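Local atomic coordinates of mannosylglycerate hydrolase MGH1-like glycoside hydrolase domain-containing protein (Thermus thermophilus HB8, PDB entry 4WVB), a protein that hydrolyses, most probably, mannosylglycerate, a solute made by thermophiles under osmotic stress, to mannose and glycerate, and glucosylglycerate to glucose and glycerate. Residues 15-20 and 76-81; 28-33 and 70-75. One frame throughout, in Å; residues are numbered along the deposited sequence.

Contact 1 of 2, residues 15-20 and 76-81; sequences NSRGAF and EQSRDY
Arg-17 meets the 76-81 loop through its backbone oxygen and not through its charge: Arg-79 N donates to Arg-17 O over 2.9 Å, with 160° at the hydrogen. Its aliphatic part lies beside Ser-78, Arg-17 CB standing 3.6 Å from Ser-78 OG, a hydroxyl badly angled for a bond to Arg-17 O. Chi1 of -59° sets CG of Arg-17 beside the backbone N, and the bend at chi2 carries the guanidinium away from 76-81. There Arg-17 NH1 reaches Ser-16 O at 2.8 Å, the oxygen almost in the guanidinium plane while the nitrogen stands above the carbonyl plane. The same NH1 also bonds to Arg-14 O at the end of helix 4-14, so two backbone carbonyls grip it.

Gly-18 comes next, with its CA 3.2 Å from Arg-79 O in a CA-H...O contact; a side chain here would clash with that oxygen. Gly-18 and Arg-79 form a single isolated beta bridge, which joins two loops, one following helix 4-14 and the other following strand 72-74, without making a sheet. Gly-18 O faces the ring edge of Tyr-81, a residue probably involved in substrate binding.

Ala-19 N adds a weak, strongly bent bond of 2.9 Å to Arg-79 O, and Ala-19 CB packs 4.1 Å from Tyr-81 CD1, whose side chain also touches Arg-50 and Gln-53 of helix 48-62.

At Phe-20, chi1 of 74° places the ring between the backbone N and the carbonyl carbon. Arg-17 CB covers part of one face, while Phe-20 CE1, at the ring edge, is 3.3 Å from the buried Gln-77 O. Arg-79 CG meets that edge 4.0 Å from Phe-20 CE1; from there the chain leads away from 15-20, with Arg-79 NE bonded to His-75 and the charge in a cation-pi contact with Tyr-61.

Contact 2 of 2, residues 28-33 and 70-75; sequences YPYQWL and PHIVFH. With GLC (alpha-D-glucopyranose), chain F.
Trp-32, a probable substrate-binding residue, and Ile-72 lie side by side, and the indole lies between Ile-72 and a bound glucose. From Trp-32 CB, 3.8 Å from His-71 O, the side chain passes to CG and CD1, where the sugar begins: Trp-32 CD1 is 3.3 Å from GLC C6, which sits over one face. NE1 meets the same C6. On the opposite face Ile-72 CG1 makes a CH-pi contact, 3.7 Å from the centroid of the five-membered ring; it lies beside its own backbone N (chi1 -53°), and it also stands over the centre of the His-71 ring. Farther out, CZ2 touches Ile-72 CD1. With an alanine here, the sugar C6 would probably lose the surface it rests on and Ile-72 its aromatic cover.

Beyond this, Phe-74 turns its edge to the face of Tyr-30 in a T-shaped pair, planes at 85°, and His-75 NE2 donates to Gln-31 OE1 at 2.9 Å.

The antiparallel strands 31-32 and 72-74, paired through Gln-31 and Val-73 and through Trp-32 and Ile-72, run through the middle of this contact. Strand 97-98 adds the third strand beyond 72-74, Trp-32 is the N-cap of helix 33-43, and Gln-31 and His-75 pack against helix 48-62.

In the fold
From the N terminus the chain leaves helix 4-14 and enters 15-20, then reaches 28-33, runs through helices 33-43 and 48-62, and returns as 70-75 followed directly by 76-81. Contact 2 thus closes the inner loop, around the two helices, and contact 1 the outer one; they nest and do not cross. The inner closure pairs strands beside the bound sugar, whereas the outer one, farther from the chain's centre, fastens the loop after the first helix to the chain leaving strand 72-74. They meet directly: Phe-20 stacks on His-75 and packs against Gln-31, and Glu-76 N probably bonds to Pro-29 O.

Contact 1 of 2, residues 15-20 and 76-81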
loop_
_atom_site.group_PDB
_atom_site.type_symbol
_atom_site.label_atom_id
_atom_site.label_comp_id
_atom_site.label_asym_id
_atom_site.label_seq_id
_atom_site.Cartn_x
_atom_site.Cartn_y
_atom_site.Cartn_z
ATOM N N ASN A 15 27.170 -32.702 6.130
ATOM C CA ASN A 15 27.700 -31.387 5.790
ATOM C C ASN A 15 27.927 -30.479 7.006
ATOM O O ASN A 15 28.385 -29.342 6.853
ATOM C CB ASN A 15 26.770 -30.693 4.789
ATOM C CG ASN A 15 26.708 -31.392 3.440
ATOM O OD1 ASN A 15 25.793 -31.144 2.646
ATOM N ND2 ASN A 15 27.681 -32.246 3.164
ATOM N N SER A 16 27.616 -30.959 8.211
ATOM C CA SER A 16 27.802 -30.151 9.417
ATOM C C SER A 16 29.281 -30.073 9.792
ATOM O O SER A 16 30.024 -31.058 9.653
ATOM C CB SER A 16 26.991 -30.723 10.590
ATOM O OG SER A 16 27.103 -29.904 11.739
ATOM N N ARG A 17 29.695 -28.895 10.243
ATOM C CA ARG A 17 31.063 -28.657 10.697
ATOM C C ARG A 17 30.974 -28.025 12.076
ATOM O O ARG A 17 31.583 -26.979 12.347
ATOM C CB ARG A 17 31.807 -27.765 9.698
ATOM C CG ARG A 17 31.886 -28.348 8.293
ATOM C CD ARG A 17 32.776 -29.581 8.229
ATOM N NE ARG A 17 32.822 -30.159 6.892
ATOM C CZ ARG A 17 32.001 -31.094 6.419
ATOM N NH1 ARG A 17 31.035 -31.624 7.156
ATOM N NH2 ARG A 17 32.166 -31.519 5.174
ATOM N N GLY A 18 30.194 -28.671 12.942
ATOM C CA GLY A 18 29.927 -28.165 14.286
ATOM C C GLY A 18 28.727 -27.238 14.279
ATOM O O GLY A 18 27.575 -27.684 14.272
ATOM N N ALA A 19 29.007 -25.947 14.223
ATOM C CA ALA A 19 27.975 -24.921 14.304
ATOM C C ALA A 19 27.592 -24.322 12.938
ATOM O O ALA A 19 26.687 -23.503 12.885
ATOM C CB ALA A 19 28.415 -23.820 15.256
ATOM N N PHE A 20 28.259 -24.712 11.854
ATOM C CA PHE A 20 27.820 -24.318 10.504
ATOM C C PHE A 20 27.771 -25.526 9.575
ATOM O O PHE A 20 28.317 -26.601 9.881
ATOM C CB PHE A 20 28.684 -23.195 9.895
ATOM C CG PHE A 20 30.053 -23.648 9.449
ATOM C CD1 PHE A 20 31.104 -23.711 10.361
ATOM C CD2 PHE A 20 30.291 -24.006 8.132
ATOM C CE1 PHE A 20 32.362 -24.132 9.950
ATOM C CE2 PHE A 20 31.552 -24.434 7.715
ATOM C CZ PHE A 20 32.590 -24.486 8.633
ATOM N N GLU A 76 37.768 -22.601 7.478
ATOM C CA GLU A 76 38.895 -23.554 7.382
ATOM C C GLU A 76 38.940 -24.624 8.492
ATOM O O GLU A 76 39.925 -25.348 8.625
ATOM C CB GLU A 76 40.225 -22.796 7.261
ATOM C CG GLU A 76 40.314 -22.032 5.944
ATOM C CD GLU A 76 41.569 -21.183 5.813
ATOM O OE1 GLU A 76 42.348 -21.102 6.788
ATOM O OE2 GLU A 76 41.764 -20.583 4.731
ATOM N N GLN A 77 37.855 -24.753 9.254
ATOM C CA GLN A 77 37.776 -25.696 10.365
ATOM C C GLN A 77 36.337 -25.725 10.844
ATOM O O GLN A 77 35.535 -24.868 10.467
ATOM C CB GLN A 77 38.669 -25.253 11.534
ATOM C CG GLN A 77 38.313 -23.874 12.068
ATOM C CD GLN A 77 39.308 -23.345 13.085
ATOM O OE1 GLN A 77 39.590 -23.995 14.083
ATOM N NE2 GLN A 77 39.827 -22.151 12.840
ATOM N N SER A 78 36.035 -26.688 11.700
ATOM C CA SER A 78 34.747 -26.769 12.364
ATOM C C SER A 78 34.674 -25.735 13.486
ATOM O O SER A 78 35.712 -25.265 13.959
ATOM C CB SER A 78 34.532 -28.179 12.913
ATOM O OG SER A 78 34.318 -29.101 11.853
ATOM N N ARG A 79 33.452 -25.376 13.892
ATOM C CA ARG A 79 33.225 -24.422 14.968
ATOM C C ARG A 79 32.356 -24.983 16.083
ATOM O O ARG A 79 31.393 -25.727 15.851
ATOM C CB ARG A 79 32.550 -23.157 14.434
ATOM C CG ARG A 79 33.367 -22.410 13.405
ATOM C CD ARG A 79 34.670 -21.894 13.993
ATOM N NE ARG A 79 35.359 -21.092 13.003
ATOM C CZ ARG A 79 36.572 -20.581 13.157
ATOM N NH1 ARG A 79 37.286 -20.826 14.252
ATOM N NH2 ARG A 79 37.089 -19.852 12.180
ATOM N N ASP A 80 32.702 -24.600 17.305
ATOM C CA ASP A 80 31.912 -24.963 18.461
ATOM C C ASP A 80 30.754 -24.010 18.552
ATOM O O ASP A 80 30.805 -22.901 18.005
ATOM C CB ASP A 80 32.747 -24.879 19.739
ATOM C CG ASP A 80 33.800 -25.963 19.812
ATOM O OD1 ASP A 80 33.449 -27.146 19.605
ATOM O OD2 ASP A 80 34.975 -25.633 20.084
ATOM N N TYR A 81 29.716 -24.446 19.259
ATOM C CA TYR A 81 28.597 -23.585 19.595
ATOM C C TYR A 81 29.105 -22.313 20.262
ATOM O O TYR A 81 30.165 -22.308 20.886
ATOM C CB TYR A 81 27.618 -24.306 20.534
ATOM C CG TYR A 81 26.703 -25.319 19.864
ATOM C CD1 TYR A 81 26.922 -25.751 18.545
ATOM C CD2 TYR A 81 25.614 -25.857 20.551
ATOM C CE1 TYR A 81 26.076 -26.677 17.942
ATOM C CE2 TYR A 81 24.771 -26.782 19.956
ATOM C CZ TYR A 81 25.009 -27.195 18.652
ATOM O OH TYR A 81 24.175 -28.108 18.044
#

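Contact 2 of 2, residues 28-33 and 70-75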
loop_
_atom_site.group_PDB
_atom_site.type_symbol
_atom_site.label_atom_id
_atom_site.label_comp_id
_atom_site.label_asym_id
_atom_site.label_seq_id
_atom_site.Cartn_x
_atom_site.Cartn_y
_atom_site.Cartn_z
ATOM N N TYR A 28 35.091 -27.477 0.900
ATOM C CA TYR A 28 35.907 -27.031 2.025
ATOM C C TYR A 28 35.029 -26.523 3.162
ATOM O O TYR A 28 33.860 -26.132 2.936
ATOM C CB TYR A 28 36.873 -25.918 1.595
ATOM C CG TYR A 28 38.082 -26.398 0.797
ATOM C CD1 TYR A 28 39.020 -27.264 1.361
ATOM C CD2 TYR A 28 38.292 -25.966 -0.518
ATOM C CE1 TYR A 28 40.128 -27.692 0.638
ATOM C CE2 TYR A 28 39.396 -26.387 -1.249
ATOM C CZ TYR A 28 40.310 -27.250 -0.668
ATOM O OH TYR A 28 41.405 -27.667 -1.390
ATOM N N PRO A 29 35.585 -26.496 4.390
ATOM C CA PRO A 29 34.801 -26.021 5.523
ATOM C C PRO A 29 34.614 -24.499 5.487
ATOM O O PRO A 29 35.223 -23.773 6.289
ATOM C CB PRO A 29 35.622 -26.475 6.742
ATOM C CG PRO A 29 37.011 -26.575 6.236
ATOM C CD PRO A 29 36.933 -26.952 4.798
ATOM N N TYR A 30 33.778 -24.034 4.556
ATOM C CA TYR A 30 33.384 -22.626 4.460
ATOM C C TYR A 30 31.861 -22.463 4.598
ATOM O O TYR A 30 31.102 -23.343 4.185
ATOM C CB TYR A 30 33.786 -22.025 3.119
ATOM C CG TYR A 30 35.231 -22.214 2.719
ATOM C CD1 TYR A 30 36.252 -22.196 3.664
ATOM C CD2 TYR A 30 35.573 -22.390 1.386
ATOM C CE1 TYR A 30 37.577 -22.353 3.284
ATOM C CE2 TYR A 30 36.906 -22.552 0.996
ATOM C CZ TYR A 30 37.892 -22.530 1.946
ATOM O OH TYR A 30 39.196 -22.692 1.560
ATOM N N GLN A 31 31.446 -21.320 5.142
ATOM C CA GLN A 31 30.036 -21.040 5.411
ATOM C C GLN A 31 29.518 -19.988 4.434
ATOM O O GLN A 31 30.148 -18.963 4.270
ATOM C CB GLN A 31 29.876 -20.528 6.837
ATOM C CG GLN A 31 28.447 -20.166 7.201
ATOM C CD GLN A 31 28.230 -19.981 8.693
ATOM O OE1 GLN A 31 29.167 -19.674 9.446
ATOM N NE2 GLN A 31 26.977 -20.140 9.129
ATOM N N TRP A 32 28.354 -20.222 3.823
ATOM C CA TRP A 32 27.796 -19.274 2.865
ATOM C C TRP A 32 26.569 -18.606 3.501
ATOM O O TRP A 32 25.797 -19.266 4.208
ATOM C CB TRP A 32 27.394 -19.987 1.571
ATOM C CG TRP A 32 28.373 -19.975 0.396
ATOM C CD1 TRP A 32 28.281 -19.203 -0.743
ATOM C CD2 TRP A 32 29.525 -20.804 0.214
ATOM N NE1 TRP A 32 29.303 -19.503 -1.603
ATOM C CE2 TRP A 32 30.084 -20.478 -1.042
ATOM C CE3 TRP A 32 30.145 -21.778 0.991
ATOM C CZ2 TRP A 32 31.233 -21.092 -1.532
ATOM C CZ3 TRP A 32 31.285 -22.403 0.493
ATOM C CH2 TRP A 32 31.820 -22.052 -0.742
ATOM N N LEU A 33 26.391 -17.322 3.208
ATOM C CA LEU A 33 25.369 -16.483 3.844
ATOM C C LEU A 33 23.947 -16.939 3.558
ATOM O O LEU A 33 23.193 -17.228 4.520
ATOM C CB LEU A 33 25.522 -15.019 3.403
ATOM C CG LEU A 33 24.706 -13.912 4.085
ATOM C CD1 LEU A 33 25.249 -12.570 3.615
ATOM C CD2 LEU A 33 23.208 -13.955 3.826
ATOM N N PRO A 70 29.360 -10.978 4.946
ATOM C CA PRO A 70 29.979 -11.473 3.722
ATOM C C PRO A 70 29.314 -12.731 3.211
ATOM O O PRO A 70 28.760 -13.498 4.002
ATOM C CB PRO A 70 31.379 -11.840 4.182
ATOM C CG PRO A 70 31.148 -12.365 5.566
ATOM C CD PRO A 70 30.075 -11.480 6.139
ATOM N N HIS A 71 29.421 -12.983 1.917
ATOM C CA HIS A 71 28.726 -14.129 1.351
ATOM C C HIS A 71 29.415 -15.425 1.737
ATOM O O HIS A 71 28.770 -16.463 1.793
ATOM C CB HIS A 71 28.473 -13.965 -0.159
ATOM C CG HIS A 71 29.570 -14.435 -1.070
ATOM N ND1 HIS A 71 30.839 -13.889 -1.076
ATOM C CD2 HIS A 71 29.551 -15.347 -2.072
ATOM C CE1 HIS A 71 31.557 -14.459 -2.025
ATOM N NE2 HIS A 71 30.801 -15.350 -2.643
ATOM N N ILE A 72 30.726 -15.348 2.017
ATOM C CA ILE A 72 31.483 -16.488 2.490
ATOM C C ILE A 72 32.296 -16.093 3.718
ATOM O O ILE A 72 32.951 -15.029 3.749
ATOM C CB ILE A 72 32.445 -17.070 1.428
ATOM C CG1 ILE A 72 31.706 -17.386 0.115
ATOM C CG2 ILE A 72 33.085 -18.348 1.946
ATOM C CD1 ILE A 72 32.625 -17.696 -1.050
ATOM N N VAL A 73 32.214 -16.963 4.722
ATOM C CA VAL A 73 33.133 -16.970 5.841
ATOM C C VAL A 73 34.086 -18.162 5.649
ATOM O O VAL A 73 33.665 -19.345 5.594
ATOM C CB VAL A 73 32.373 -17.096 7.173
ATOM C CG1 VAL A 73 33.355 -17.088 8.336
ATOM C CG2 VAL A 73 31.356 -15.974 7.319
ATOM N N PHE A 74 35.376 -17.869 5.527
ATOM C CA PHE A 74 36.363 -18.936 5.252
ATOM C C PHE A 74 36.864 -19.569 6.553
ATOM O O PHE A 74 38.000 -19.362 6.960
ATOM C CB PHE A 74 37.532 -18.391 4.432
ATOM C CG PHE A 74 37.134 -17.892 3.071
ATOM C CD1 PHE A 74 36.801 -18.797 2.066
ATOM C CD2 PHE A 74 37.070 -16.530 2.789
ATOM C CE1 PHE A 74 36.430 -18.344 0.813
ATOM C CE2 PHE A 74 36.696 -16.073 1.527
ATOM C CZ PHE A 74 36.371 -16.990 0.546
ATOM N N HIS A 75 36.018 -20.364 7.188
ATOM C CA HIS A 75 36.349 -20.906 8.503
ATOM C C HIS A 75 37.625 -21.743 8.487
ATOM O O HIS A 75 38.430 -21.630 9.409
ATOM C CB HIS A 75 35.215 -21.765 9.059
ATOM C CG HIS A 75 33.986 -20.995 9.445
ATOM N ND1 HIS A 75 33.934 -20.172 10.547
ATOM C CD2 HIS A 75 32.746 -20.965 8.897
ATOM C CE1 HIS A 75 32.719 -19.662 10.659
ATOM N NE2 HIS A 75 31.985 -20.114 9.658
HETATM C C1 GLC F . 26.566 -20.934 -5.973
HETATM C C2 GLC F . 25.078 -20.508 -5.998
HETATM C C3 GLC F . 24.823 -19.547 -4.834
HETATM C C4 GLC F . 25.144 -20.255 -3.516
HETATM C C5 GLC F . 26.596 -20.783 -3.561
HETATM C C6 GLC F . 26.921 -21.694 -2.383
HETATM O O1 GLC F . 27.413 -19.772 -6.165
HETATM O O2 GLC F . 24.728 -19.900 -7.246
HETATM O O3 GLC F . 23.467 -19.142 -4.859
HETATM O O4 GLC F . 24.861 -19.358 -2.407
HETATM O O5 GLC F . 26.884 -21.577 -4.724
HETATM O O6 GLC F . 26.219 -22.910 -2.528
#